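Local atomic coordinates of folylpolyglutamate synthase protein FOLC (Mycobacterium tuberculosis, PDB entry 2VOR), a protein that probably catalyses the ATP-dependent addition of L-glutamate to dihydropteroate and, in successive steps, to tetrahydrofolate, yielding dihydrofolate and folylpolyglutamates. Residues Ala25-Val30 against Ala118-Thr123; Arg95-His100 against Val172-Met177; Arg125-Leu130 against Thr156-Ala161. All coordinates share one frame; numbering follows the deposited sequence.

Contact 1. Residues Ala25-Val30 against Ala118-Thr123; sequences ASLLQV and AQYVAT
The helical segments 25-30 and 118-123 draw together at Leu27 and Val121, their axes coming within 9.2 Å and their N-to-C directions diverging by 44°. Val121 has the largest surface in the contact, and its CG2 methyl reaches the backbone of helix 23-34 as well as its side chains. That methyl rests on the peptide link between Ser26 and Leu27, 3.5 Å from Leu27 N, and Ser26 CB covers it at 3.7 Å. From one turn further on, CG2 of Val30 closes in on the same Val121 CG2 at 3.8 Å. With CG1 of Val121 anti to its backbone N (chi1 171°), CG2 leads into the neighbouring helix while CG1 still brushes Ser26 CB.

In this enzyme, which carries the P-loop type central domain of the Mur ligase family, the pairing joins the N-terminal helix 23-34 to helix 117-139, which follows the antiparallel strands 108-110 and 113-114 at the margin of the main sheet. Tyr120 makes the second half of the interface. Leu27 crosses it at about a right angle, pressing CD1 against the CD2-CE2 side of the ring, 3.3 Å from Tyr120 CD2. Val30 CG1 comes obliquely to the same CD2-CE2 bond from across the ring plane, 4.0 Å from Tyr120 CE2. The phenol oxygen is held by a hydrogen bond to Glu31 OE2, while the ring packs on Leu155 and Met158 of helix 151-165.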
ATOM      1  N   ALA A  25       0.626   6.779  25.908  1.00 56.78           N
ATOM      2  CA  ALA A  25       0.825   8.202  26.110  1.00 55.51           C
ATOM      3  C   ALA A  25       2.058   8.615  25.350  1.00 53.98           C
ATOM      4  O   ALA A  25       2.061   9.662  24.671  1.00 54.07           O
ATOM      5  CB  ALA A  25       0.981   8.583  27.637  1.00 55.16           C
ATOM      6  N   SER A  26       3.108   7.797  25.503  1.00 52.24           N
ATOM      7  CA  SER A  26       4.432   8.021  24.888  1.00 49.76           C
ATOM      8  C   SER A  26       4.254   7.941  23.400  1.00 47.46           C
ATOM      9  O   SER A  26       4.795   8.761  22.686  1.00 47.61           O
ATOM     10  CB  SER A  26       5.467   6.960  25.326  1.00 50.68           C
ATOM     11  OG  SER A  26       5.664   6.922  26.738  1.00 51.83           O
ATOM     12  N   LEU A  27       3.499   6.957  22.926  1.00 45.74           N
ATOM     13  CA  LEU A  27       3.263   6.836  21.496  1.00 44.74           C
ATOM     14  C   LEU A  27       2.546   8.069  20.912  1.00 44.00           C
ATOM     15  O   LEU A  27       2.999   8.579  19.894  1.00 43.43           O
ATOM     16  CB  LEU A  27       2.575   5.536  21.112  1.00 44.43           C
ATOM     17  CG  LEU A  27       2.289   5.359  19.617  1.00 45.18           C
ATOM     18  CD1 LEU A  27       3.522   4.894  18.876  1.00 41.48           C
ATOM     19  CD2 LEU A  27       1.152   4.394  19.369  1.00 43.19           C
ATOM     20  N   LEU A  28       1.501   8.588  21.578  1.00 43.19           N
ATOM     21  CA  LEU A  28       0.813   9.822  21.110  1.00 42.24           C
ATOM     22  C   LEU A  28       1.734  11.028  21.150  1.00 41.68           C
ATOM     23  O   LEU A  28       1.700  11.910  20.244  1.00 40.42           O
ATOM     24  CB  LEU A  28      -0.441  10.141  21.930  1.00 42.18           C
ATOM     25  CG  LEU A  28      -1.385   8.965  21.809  1.00 44.64           C
ATOM     26  CD1 LEU A  28      -2.593   9.112  22.749  1.00 43.78           C
ATOM     27  CD2 LEU A  28      -1.797   8.732  20.337  1.00 46.50           C
ATOM     28  N   GLN A  29       2.558  11.052  22.203  1.00 41.03           N
ATOM     29  CA  GLN A  29       3.518  12.131  22.426  1.00 41.51           C
ATOM     30  C   GLN A  29       4.574  12.214  21.307  1.00 39.78           C
ATOM     31  O   GLN A  29       4.951  13.303  20.865  1.00 38.14           O
ATOM     32  CB  GLN A  29       4.186  11.926  23.788  1.00 42.85           C
ATOM     33  CG  GLN A  29       4.929  13.130  24.327  1.00 47.17           C
ATOM     34  CD  GLN A  29       5.619  12.763  25.629  1.00 55.42           C
ATOM     35  OE1 GLN A  29       5.813  11.570  25.918  1.00 58.82           O
ATOM     36  NE2 GLN A  29       5.986  13.779  26.432  1.00 56.97           N
ATOM     37  N   VAL A  30       5.027  11.054  20.844  1.00 38.47           N
ATOM     38  CA  VAL A  30       5.942  11.003  19.743  1.00 38.39           C
ATOM     39  C   VAL A  30       5.245  11.408  18.451  1.00 40.05           C
ATOM     40  O   VAL A  30       5.816  12.164  17.666  1.00 40.86           O
ATOM     41  CB  VAL A  30       6.555   9.585  19.591  1.00 38.74           C
ATOM     42  CG1 VAL A  30       7.200   9.457  18.262  1.00 36.29           C
ATOM     43  CG2 VAL A  30       7.536   9.280  20.756  1.00 36.79           C
ATOM     44  N   ALA A 118       5.726   0.375  22.885  1.00 35.89           N
ATOM     45  CA  ALA A 118       6.994   0.562  23.567  1.00 36.18           C
ATOM     46  C   ALA A 118       8.255   0.591  22.644  1.00 37.13           C
ATOM     47  O   ALA A 118       9.069   1.541  22.733  1.00 37.62           O
ATOM     48  CB  ALA A 118       7.155  -0.478  24.716  1.00 36.72           C
ATOM     49  N   GLN A 119       8.419  -0.414  21.763  1.00 37.26           N
ATOM     50  CA  GLN A 119       9.572  -0.506  20.866  1.00 37.69           C
ATOM     51  C   GLN A 119       9.661   0.624  19.863  1.00 38.32           C
ATOM     52  O   GLN A 119      10.758   1.000  19.464  1.00 39.56           O
ATOM     53  CB  GLN A 119       9.577  -1.856  20.106  1.00 37.82           C
ATOM     54  CG  GLN A 119       9.544  -3.044  21.046  1.00 39.63           C
ATOM     55  CD  GLN A 119       9.152  -4.392  20.371  1.00 43.66           C
ATOM     56  OE1 GLN A 119       8.302  -4.470  19.443  1.00 43.23           O
ATOM     57  NE2 GLN A 119       9.773  -5.460  20.859  1.00 42.68           N
ATOM     58  N   TYR A 120       8.511   1.112  19.397  1.00 37.28           N
ATOM     59  CA  TYR A 120       8.463   2.268  18.514  1.00 36.20           C
ATOM     60  C   TYR A 120       8.927   3.582  19.187  1.00 36.62           C
ATOM     61  O   TYR A 120       9.713   4.338  18.607  1.00 36.91           O
ATOM     62  CB  TYR A 120       7.030   2.425  18.025  1.00 35.67           C
ATOM     63  CG  TYR A 120       6.704   3.550  17.052  1.00 33.67           C
ATOM     64  CD1 TYR A 120       6.511   3.269  15.717  1.00 32.02           C
ATOM     65  CD2 TYR A 120       6.478   4.879  17.496  1.00 37.73           C
ATOM     66  CE1 TYR A 120       6.182   4.279  14.814  1.00 35.06           C
ATOM     67  CE2 TYR A 120       6.142   5.923  16.604  1.00 37.29           C
ATOM     68  CZ  TYR A 120       5.990   5.601  15.255  1.00 36.93           C
ATOM     69  OH  TYR A 120       5.595   6.565  14.342  1.00 37.34           O
ATOM     70  N   VAL A 121       8.413   3.875  20.388  1.00 35.37           N
ATOM     71  CA  VAL A 121       8.931   4.975  21.179  1.00 34.39           C
ATOM     72  C   VAL A 121      10.431   4.806  21.488  1.00 34.20           C
ATOM     73  O   VAL A 121      11.217   5.727  21.346  1.00 35.32           O
ATOM     74  CB  VAL A 121       8.076   5.197  22.440  1.00 34.40           C
ATOM     75  CG1 VAL A 121       8.765   6.191  23.336  1.00 35.02           C
ATOM     76  CG2 VAL A 121       6.698   5.754  22.028  1.00 32.87           C
ATOM     77  N   ALA A 122      10.853   3.596  21.809  1.00 34.99           N
ATOM     78  CA  ALA A 122      12.234   3.313  22.160  1.00 34.88           C
ATOM     79  C   ALA A 122      13.097   3.549  20.963  1.00 35.89           C
ATOM     80  O   ALA A 122      14.217   4.022  21.119  1.00 36.92           O
ATOM     81  CB  ALA A 122      12.388   1.817  22.624  1.00 35.44           C
ATOM     82  N   THR A 123      12.603   3.172  19.770  1.00 36.27           N
ATOM     83  CA  THR A 123      13.338   3.330  18.530  1.00 36.23           C
ATOM     84  C   THR A 123      13.459   4.805  18.183  1.00 36.37           C
ATOM     85  O   THR A 123      14.497   5.242  17.738  1.00 37.01           O
ATOM     86  CB  THR A 123      12.695   2.564  17.327  1.00 36.45           C
ATOM     87  OG1 THR A 123      12.497   1.170  17.681  1.00 36.00           O
ATOM     88  CG2 THR A 123      13.626   2.643  16.164  1.00 35.19           C
TER

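Contact 2. Residues Arg95-His100 against Val172-Met177; sequences RTTSPH and VVEVGM. With CO (cobalt (II) ion), chain D; ACP (phosphomethylphosphonic acid adenylate ester), chain B.
The metal and nucleotide site of this Mur ligase-type domain lies just beyond the ends of two adjacent parallel strands, 93-96 and 170-174, which run into loops beside the P-loop. Thr96 joins the strands through both its N-H and its carbonyl: Thr96 N donates to Val172 O at 2.9 Å, and Thr96 O accepts from Glu174 N at 3.1 Å. After Thr96 the pairing passes from backbone to side chain. Glu174 stretches out fully, its CG anti to the backbone N (chi1 179°), and carries its carboxylate to the loop at Thr97 and Ser98. There OE1 accepts Ser98 N at 3.1 Å, the donor standing well above the carboxylate plane, 75° out of it.

The other oxygen, Glu174 OE2, binds the cobalt ion at 2.2 Å, and Ser98 O binds cobalt at the same length just before a cis peptide bond to Pro99. The ATP analogue supplies O1G at 2.0 Å from cobalt and O2B at 2.1 Å, and Thr76 OG1 of the P-loop adds a further ligand. Ser98 OG does not take part in the metal shell; it lies 2.9 Å from water 2, which is also hydrogen-bonded to Val175 O.

One carboxylate thus holds this loop through OE1 and the metal through OE2. Cobalt, probably standing in for magnesium, bridges the beta and gamma phosphoryl groups and would be expected to draw off part of their negative charge.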
ATOM      1  N   ARG A  95       9.874  -5.134   7.583  1.00 27.27           N
ATOM      2  CA  ARG A  95       9.057  -4.572   6.558  1.00 27.96           C
ATOM      3  C   ARG A  95       8.592  -3.179   6.969  1.00 30.83           C
ATOM      4  O   ARG A  95       8.053  -2.975   8.095  1.00 31.98           O
ATOM      5  CB  ARG A  95       7.884  -5.468   6.237  1.00 26.76           C
ATOM      6  CG  ARG A  95       6.824  -4.723   5.491  1.00 24.70           C
ATOM      7  CD  ARG A  95       5.818  -5.591   4.873  1.00 24.59           C
ATOM      8  NE  ARG A  95       5.096  -6.550   5.793  1.00 26.78           N
ATOM      9  CZ  ARG A  95       4.281  -6.218   6.806  1.00 27.08           C
ATOM     10  NH1 ARG A  95       4.074  -4.965   7.109  1.00 29.19           N
ATOM     11  NH2 ARG A  95       3.644  -7.150   7.535  1.00 30.15           N
ATOM     12  N   THR A  96       8.851  -2.188   6.113  1.00 32.51           N
ATOM     13  CA  THR A  96       8.303  -0.871   6.372  1.00 33.54           C
ATOM     14  C   THR A  96       7.387  -0.544   5.221  1.00 34.78           C
ATOM     15  O   THR A  96       7.753  -0.759   4.068  1.00 35.47           O
ATOM     16  CB  THR A  96       9.361   0.193   6.625  1.00 35.82           C
ATOM     17  OG1 THR A  96       8.740   1.444   7.073  1.00 35.30           O
ATOM     18  CG2 THR A  96      10.263   0.414   5.389  1.00 34.53           C
ATOM     19  N   THR A  97       6.144  -0.163   5.561  1.00 33.71           N
ATOM     20  CA  THR A  97       5.118   0.152   4.634  1.00 31.90           C
ATOM     21  C   THR A  97       4.482   1.501   4.988  1.00 31.72           C
ATOM     22  O   THR A  97       4.670   2.014   6.067  1.00 30.10           O
ATOM     23  CB  THR A  97       3.979  -0.932   4.580  1.00 32.68           C
ATOM     24  OG1 THR A  97       3.463  -1.180   5.897  1.00 33.22           O
ATOM     25  CG2 THR A  97       4.434  -2.259   3.813  1.00 28.10           C
ATOM     26  N   SER A  98       3.748   2.088   4.044  1.00 31.19           N
ATOM     27  CA  SER A  98       3.057   3.362   4.270  1.00 32.34           C
ATOM     28  C   SER A  98       1.952   3.516   3.286  1.00 31.76           C
ATOM     29  O   SER A  98       1.890   2.761   2.290  1.00 29.93           O
ATOM     30  CB  SER A  98       3.990   4.590   4.218  1.00 33.42           C
ATOM     31  OG  SER A  98       4.653   4.636   2.982  1.00 37.96           O
ATOM     32  N   PRO A  99       0.998   4.415   3.610  1.00 33.06           N
ATOM     33  CA  PRO A  99       0.881   4.999   4.978  1.00 33.28           C
ATOM     34  C   PRO A  99       0.268   3.993   5.978  1.00 34.37           C
ATOM     35  O   PRO A  99      -0.220   2.959   5.539  1.00 34.72           O
ATOM     36  CB  PRO A  99      -0.167   6.137   4.796  1.00 33.01           C
ATOM     37  CG  PRO A  99      -0.948   5.809   3.610  1.00 34.69           C
ATOM     38  CD  PRO A  99      -0.186   4.699   2.759  1.00 30.68           C
ATOM     39  N   HIS A 100       0.156   4.316   7.278  1.00 33.70           N
ATOM     40  CA  HIS A 100      -0.596   3.401   8.195  1.00 33.35           C
ATOM     41  C   HIS A 100      -2.104   3.594   8.155  1.00 33.83           C
ATOM     42  O   HIS A 100      -2.551   4.657   7.796  1.00 36.02           O
ATOM     43  CB  HIS A 100      -0.109   3.520   9.633  1.00 33.31           C
ATOM     44  CG  HIS A 100      -0.415   4.837  10.249  1.00 30.60           C
ATOM     45  ND1 HIS A 100       0.500   5.860  10.307  1.00 32.30           N
ATOM     46  CD2 HIS A 100      -1.569   5.330  10.750  1.00 31.71           C
ATOM     47  CE1 HIS A 100      -0.064   6.916  10.882  1.00 32.01           C
ATOM     48  NE2 HIS A 100      -1.312   6.605  11.188  1.00 31.93           N
ATOM     49  N   VAL A 172      11.989  -5.488   3.596  1.00 37.94           N
ATOM     50  CA  VAL A 172      11.079  -5.177   2.511  1.00 37.49           C
ATOM     51  C   VAL A 172      10.611  -3.702   2.713  1.00 37.57           C
ATOM     52  O   VAL A 172      10.002  -3.340   3.760  1.00 36.19           O
ATOM     53  CB  VAL A 172       9.858  -6.074   2.635  1.00 37.39           C
ATOM     54  CG1 VAL A 172       8.976  -5.883   1.463  1.00 36.16           C
ATOM     55  CG2 VAL A 172      10.303  -7.571   2.783  1.00 38.35           C
ATOM     56  N   VAL A 173      10.910  -2.871   1.720  1.00 37.11           N
ATOM     57  CA  VAL A 173      10.894  -1.448   1.893  1.00 36.58           C
ATOM     58  C   VAL A 173      10.030  -0.845   0.812  1.00 37.25           C
ATOM     59  O   VAL A 173      10.386  -0.855  -0.379  1.00 37.60           O
ATOM     60  CB  VAL A 173      12.297  -0.832   1.788  1.00 36.31           C
ATOM     61  CG1 VAL A 173      12.188   0.628   2.155  1.00 36.54           C
ATOM     62  CG2 VAL A 173      13.259  -1.507   2.719  1.00 34.33           C
ATOM     63  N   GLU A 174       8.878  -0.370   1.232  1.00 36.95           N
ATOM     64  CA  GLU A 174       8.001   0.435   0.426  1.00 38.34           C
ATOM     65  C   GLU A 174       8.395   1.946   0.398  1.00 38.73           C
ATOM     66  O   GLU A 174       8.707   2.589   1.419  1.00 37.13           O
ATOM     67  CB  GLU A 174       6.559   0.270   0.950  1.00 38.69           C
ATOM     68  CG  GLU A 174       5.591   1.072   0.217  1.00 35.98           C
ATOM     69  CD  GLU A 174       4.190   0.933   0.757  1.00 41.65           C
ATOM     70  OE1 GLU A 174       3.893   0.108   1.705  1.00 37.90           O
ATOM     71  OE2 GLU A 174       3.354   1.674   0.212  1.00 39.75           O
ATOM     72  N   VAL A 175       8.404   2.481  -0.812  1.00 39.52           N
ATOM     73  CA  VAL A 175       8.643   3.887  -1.053  1.00 39.94           C
ATOM     74  C   VAL A 175       7.517   4.731  -0.415  1.00 41.47           C
ATOM     75  O   VAL A 175       6.309   4.334  -0.408  1.00 41.59           O
ATOM     76  CB  VAL A 175       8.870   4.121  -2.576  1.00 39.45           C
ATOM     77  CG1 VAL A 175       8.508   5.496  -3.015  1.00 40.53           C
ATOM     78  CG2 VAL A 175      10.350   3.821  -2.912  1.00 39.68           C
ATOM     79  N   GLY A 176       7.912   5.837   0.211  1.00 41.04           N
ATOM     80  CA  GLY A 176       6.893   6.764   0.738  1.00 43.76           C
ATOM     81  C   GLY A 176       6.205   7.496  -0.432  1.00 44.43           C
ATOM     82  O   GLY A 176       4.981   7.507  -0.524  1.00 43.21           O
ATOM     83  N   MET A 177       7.000   8.112  -1.302  1.00 44.43           N
ATOM     84  CA  MET A 177       6.455   8.788  -2.460  1.00 47.58           C
ATOM     85  C   MET A 177       7.532   8.763  -3.501  1.00 46.93           C
ATOM     86  O   MET A 177       8.704   8.897  -3.137  1.00 48.99           O
ATOM     87  CB  MET A 177       6.179  10.249  -2.090  1.00 49.77           C
ATOM     88  CG  MET A 177       5.033  10.896  -2.843  1.00 55.60           C
ATOM     89  SD  MET A 177       4.730  12.536  -2.104  1.00 65.75           S
ATOM     90  CE  MET A 177       4.938  12.097  -0.345  1.00 67.46           C
TER
HETATM   91 CO    CO D1492       1.155   1.783   0.513  1.00 31.64          CO
HETATM   92  PG  ACP B1490      -1.618   3.099  -0.365  1.00 49.72           P
HETATM   93  O1G ACP B1490      -0.800   1.814   0.613  1.00 34.87           O
HETATM   94  O2G ACP B1490      -1.191   4.577  -0.178  1.00 45.52           O
HETATM   95  O3G ACP B1490      -3.085   2.861  -0.157  1.00 45.12           O
HETATM   96  PB  ACP B1490      -0.383   1.249  -2.416  1.00 30.95           P
HETATM   97  O1B ACP B1490       0.357   1.482  -3.671  1.00 33.29           O
HETATM   98  O2B ACP B1490       0.559   0.896  -1.333  1.00 27.12           O
HETATM   99  C3B ACP B1490      -0.897   2.982  -2.036  1.00 39.29           C
HETATM  100  PA  ACP B1490      -1.956  -0.891  -1.706  1.00 31.78           P
HETATM  101  O1A ACP B1490      -2.577  -0.275  -0.400  1.00 31.07           O
HETATM  102  O2A ACP B1490      -2.109  -2.368  -1.990  1.00 30.47           O
HETATM  103  O3A ACP B1490      -1.568   0.294  -2.799  1.00 31.51           O
HETATM  104  O5' ACP B1490      -3.534  -0.769  -2.395  1.00 28.62           O
HETATM  105  C5' ACP B1490      -4.400   0.463  -2.386  1.00 34.63           C
HETATM  106  C4' ACP B1490      -5.710   0.254  -3.122  1.00 38.77           C
HETATM  107  O4' ACP B1490      -5.278   0.074  -4.491  1.00 38.74           O
HETATM  108  C3' ACP B1490      -6.297  -1.111  -2.771  1.00 41.28           C
HETATM  109  O3' ACP B1490      -7.269  -1.032  -1.739  1.00 43.76           O
HETATM  110  C2' ACP B1490      -6.961  -1.594  -4.056  1.00 43.54           C
HETATM  111  O2' ACP B1490      -8.235  -0.972  -4.250  1.00 47.93           O
HETATM  112  C1' ACP B1490      -6.077  -0.994  -5.111  1.00 40.94           C
HETATM  113  N9  ACP B1490      -4.996  -1.845  -5.711  1.00 43.46           N
HETATM  114  C8  ACP B1490      -4.029  -2.582  -5.078  1.00 43.74           C
HETATM  115  N7  ACP B1490      -3.218  -3.151  -5.987  1.00 37.66           N
HETATM  116  C5  ACP B1490      -3.700  -2.799  -7.195  1.00 39.00           C
HETATM  117  C6  ACP B1490      -3.295  -3.057  -8.490  1.00 36.33           C
HETATM  118  N6  ACP B1490      -2.237  -3.828  -8.738  1.00 28.89           N
HETATM  119  N1  ACP B1490      -3.989  -2.481  -9.483  1.00 41.54           N
HETATM  120  C2  ACP B1490      -5.060  -1.737  -9.278  1.00 41.88           C
HETATM  121  N3  ACP B1490      -5.484  -1.464  -8.057  1.00 41.21           N
HETATM  122  C4  ACP B1490      -4.803  -1.960  -7.023  1.00 41.09           C
HETATM  123  O   HOH W   1       7.593   3.236   3.796  1.00 34.79           O
HETATM  124  O   HOH W   2       3.626   5.057   0.289  1.00 39.80           O

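Contact 3. Residues Arg125-Leu130 against Thr156-Ala161; sequences REIEPL and TAMAFA
Ile127 of the helical segment 125-130 packs its side chain on Ala157, Met158 and Ala161 of segment 156-161. The segments cross at 124°, with their axes 10.0 Å apart at the closest, and this one residue supplies most of what the first contributes. The tight end is at its delta methyl: CD1 lies 3.5 Å from Ala157 CB, closer than carbons usually pack, and 3.9 Å from Met158 CG, whose side chain it meets at about a right angle. CG1 of Ile127 stands between the backbone N and the carbonyl carbon (chi1 84°), which sends CD1 toward Ala157 while the CG2 branch points to the next turn. There CG2 touches Ala161 CB at 3.9 Å. Two alanines a turn apart, each with a single methyl, let the larger isoleucine come this near.

The other side is looser. Glu126, exposed to solvent, merely grazes the partner helix, with OE2 4.3 Å from Ala161 CB, and its OE1 lies near Asp165 OD2, a closeness of like charges that would probably be unfavourable unless screened. Further along, the helix is kinked at Pro129 and Leu130; Pro129 has no N-H to give to the preceding turn.

Around this crossing, helix 48-57 lends Leu53 to both sides, touching Leu130 and Ala157, whereas Met158 and Ala159 extend the packing inward to Ile108 of strand 108-110.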
ATOM      1  N   ARG A 125      13.475   7.209  20.539  1.00 38.89           N
ATOM      2  CA  ARG A 125      14.444   7.812  21.454  1.00 40.28           C
ATOM      3  C   ARG A 125      15.889   7.545  21.099  1.00 40.85           C
ATOM      4  O   ARG A 125      16.771   8.355  21.345  1.00 41.92           O
ATOM      5  CB  ARG A 125      14.203   7.385  22.899  1.00 41.41           C
ATOM      6  CG  ARG A 125      12.957   7.943  23.531  1.00 42.00           C
ATOM      7  CD  ARG A 125      12.819   7.325  24.900  1.00 50.95           C
ATOM      8  NE  ARG A 125      11.682   7.928  25.592  1.00 56.18           N
ATOM      9  CZ  ARG A 125      11.715   9.144  26.127  1.00 56.75           C
ATOM     10  NH1 ARG A 125      12.852   9.870  26.096  1.00 54.08           N
ATOM     11  NH2 ARG A 125      10.608   9.622  26.685  1.00 57.43           N
ATOM     12  N   GLU A 126      16.136   6.403  20.506  1.00 42.16           N
ATOM     13  CA  GLU A 126      17.469   5.939  20.324  1.00 43.39           C
ATOM     14  C   GLU A 126      18.128   6.814  19.239  1.00 42.84           C
ATOM     15  O   GLU A 126      19.322   7.225  19.393  1.00 44.00           O
ATOM     16  CB  GLU A 126      17.409   4.449  19.993  1.00 43.04           C
ATOM     17  CG  GLU A 126      18.530   3.875  19.164  1.00 49.92           C
ATOM     18  CD  GLU A 126      18.133   2.526  18.450  1.00 56.33           C
ATOM     19  OE1 GLU A 126      17.021   2.023  18.682  1.00 58.80           O
ATOM     20  OE2 GLU A 126      18.922   1.974  17.645  1.00 58.71           O
ATOM     21  N   ILE A 127      17.367   7.090  18.177  1.00 40.38           N
ATOM     22  CA  ILE A 127      17.813   7.971  17.098  1.00 40.29           C
ATOM     23  C   ILE A 127      17.656   9.529  17.305  1.00 40.96           C
ATOM     24  O   ILE A 127      18.321  10.321  16.633  1.00 41.10           O
ATOM     25  CB  ILE A 127      17.268   7.509  15.701  1.00 39.26           C
ATOM     26  CG1 ILE A 127      15.874   8.025  15.427  1.00 37.85           C
ATOM     27  CG2 ILE A 127      17.348   5.989  15.583  1.00 36.09           C
ATOM     28  CD1 ILE A 127      15.534   8.180  13.861  1.00 31.37           C
ATOM     29  N   GLU A 128      16.827   9.967  18.249  1.00 41.31           N
ATOM     30  CA  GLU A 128      16.563  11.409  18.400  1.00 42.10           C
ATOM     31  C   GLU A 128      17.801  12.353  18.577  1.00 42.01           C
ATOM     32  O   GLU A 128      17.817  13.474  18.025  1.00 42.09           O
ATOM     33  CB  GLU A 128      15.505  11.648  19.468  1.00 41.90           C
ATOM     34  CG  GLU A 128      14.955  13.087  19.487  1.00 43.91           C
ATOM     35  CD  GLU A 128      14.065  13.334  20.724  1.00 45.72           C
ATOM     36  OE1 GLU A 128      14.556  13.134  21.877  1.00 43.63           O
ATOM     37  OE2 GLU A 128      12.877  13.682  20.524  1.00 44.98           O
ATOM     38  N   PRO A 129      18.823  11.923  19.349  1.00 41.71           N
ATOM     39  CA  PRO A 129      19.997  12.769  19.519  1.00 41.65           C
ATOM     40  C   PRO A 129      20.724  13.084  18.203  1.00 42.34           C
ATOM     41  O   PRO A 129      21.256  14.223  18.015  1.00 42.30           O
ATOM     42  CB  PRO A 129      20.902  11.931  20.467  1.00 42.47           C
ATOM     43  CG  PRO A 129      19.979  11.039  21.221  1.00 41.42           C
ATOM     44  CD  PRO A 129      18.810  10.776  20.285  1.00 41.46           C
ATOM     45  N   LEU A 130      20.758  12.084  17.313  1.00 42.38           N
ATOM     46  CA  LEU A 130      21.308  12.238  15.966  1.00 42.57           C
ATOM     47  C   LEU A 130      20.364  13.004  15.018  1.00 41.68           C
ATOM     48  O   LEU A 130      20.821  13.777  14.184  1.00 42.10           O
ATOM     49  CB  LEU A 130      21.744  10.896  15.373  1.00 41.63           C
ATOM     50  CG  LEU A 130      22.793  10.019  16.108  1.00 43.78           C
ATOM     51  CD1 LEU A 130      24.014  10.837  16.479  1.00 45.03           C
ATOM     52  CD2 LEU A 130      22.283   9.226  17.348  1.00 44.68           C
ATOM     53  N   THR A 156      11.564   6.646   8.371  1.00 39.68           N
ATOM     54  CA  THR A 156      12.430   5.816   7.628  1.00 37.57           C
ATOM     55  C   THR A 156      13.655   5.489   8.479  1.00 38.07           C
ATOM     56  O   THR A 156      14.018   4.324   8.618  1.00 39.61           O
ATOM     57  CB  THR A 156      12.782   6.517   6.300  1.00 38.53           C
ATOM     58  OG1 THR A 156      11.563   6.714   5.564  1.00 41.48           O
ATOM     59  CG2 THR A 156      13.762   5.688   5.436  1.00 33.60           C
ATOM     60  N   ALA A 157      14.308   6.491   9.060  1.00 36.74           N
ATOM     61  CA  ALA A 157      15.474   6.236   9.884  1.00 34.93           C
ATOM     62  C   ALA A 157      15.150   5.226  11.025  1.00 35.08           C
ATOM     63  O   ALA A 157      16.034   4.442  11.445  1.00 33.57           O
ATOM     64  CB  ALA A 157      15.983   7.519  10.460  1.00 33.24           C
ATOM     65  N   MET A 158      13.925   5.341  11.566  1.00 34.57           N
ATOM     66  CA  MET A 158      13.460   4.541  12.665  1.00 35.46           C
ATOM     67  C   MET A 158      13.337   3.092  12.180  1.00 35.23           C
ATOM     68  O   MET A 158      13.778   2.147  12.860  1.00 36.83           O
ATOM     69  CB  MET A 158      12.082   5.068  13.211  1.00 35.34           C
ATOM     70  CG  MET A 158      12.169   6.310  14.111  1.00 34.78           C
ATOM     71  SD  MET A 158      10.546   6.976  14.511  1.00 41.06           S
ATOM     72  CE  MET A 158       9.842   5.587  15.455  1.00 34.14           C
ATOM     73  N   ALA A 159      12.714   2.905  11.023  1.00 34.93           N
ATOM     74  CA  ALA A 159      12.550   1.555  10.479  1.00 34.48           C
ATOM     75  C   ALA A 159      13.919   0.924  10.231  1.00 35.47           C
ATOM     76  O   ALA A 159      14.163  -0.265  10.645  1.00 36.33           O
ATOM     77  CB  ALA A 159      11.716   1.565   9.220  1.00 33.18           C
ATOM     78  N   PHE A 160      14.815   1.679   9.554  1.00 35.43           N
ATOM     79  CA  PHE A 160      16.167   1.162   9.234  1.00 36.13           C
ATOM     80  C   PHE A 160      16.970   0.780  10.479  1.00 35.80           C
ATOM     81  O   PHE A 160      17.665  -0.242  10.477  1.00 34.10           O
ATOM     82  CB  PHE A 160      17.016   2.153   8.404  1.00 35.99           C
ATOM     83  CG  PHE A 160      16.517   2.382   6.997  1.00 35.07           C
ATOM     84  CD1 PHE A 160      15.978   1.341   6.252  1.00 37.07           C
ATOM     85  CD2 PHE A 160      16.657   3.627   6.401  1.00 32.37           C
ATOM     86  CE1 PHE A 160      15.555   1.544   4.944  1.00 39.11           C
ATOM     87  CE2 PHE A 160      16.244   3.831   5.091  1.00 32.34           C
ATOM     88  CZ  PHE A 160      15.693   2.799   4.355  1.00 32.50           C
ATOM     89  N   ALA A 161      16.885   1.627  11.512  1.00 34.92           N
ATOM     90  CA  ALA A 161      17.579   1.388  12.780  1.00 34.42           C
ATOM     91  C   ALA A 161      16.964   0.236  13.566  1.00 35.14           C
ATOM     92  O   ALA A 161      17.698  -0.499  14.236  1.00 36.92           O
ATOM     93  CB  ALA A 161      17.548   2.636  13.625  1.00 33.47           C
TER

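In the fold
Starting from the N terminus, helix 23-34 waits for its partner until helix 117-139 arrives, and contact 1 closes that loop. Strand 93-96 has by then already passed, and its partner 170-174 comes only later, so contacts 1 and 2 cross along the chain. Contact 3 follows contact 1 in series, pairing the later part of helix 117-139 with helix 151-165, and falls wholly within the span that contact 2 encloses. The two helical contacts meet where Thr123 and Tyr120 touch Met158, and Thr96 touches Ala159 between contacts 2 and 3. Packing therefore runs from the N-terminal helix, through the two later helices, to the paired strands 93-96 and 170-174, whose C-terminal ends lead to the metal site.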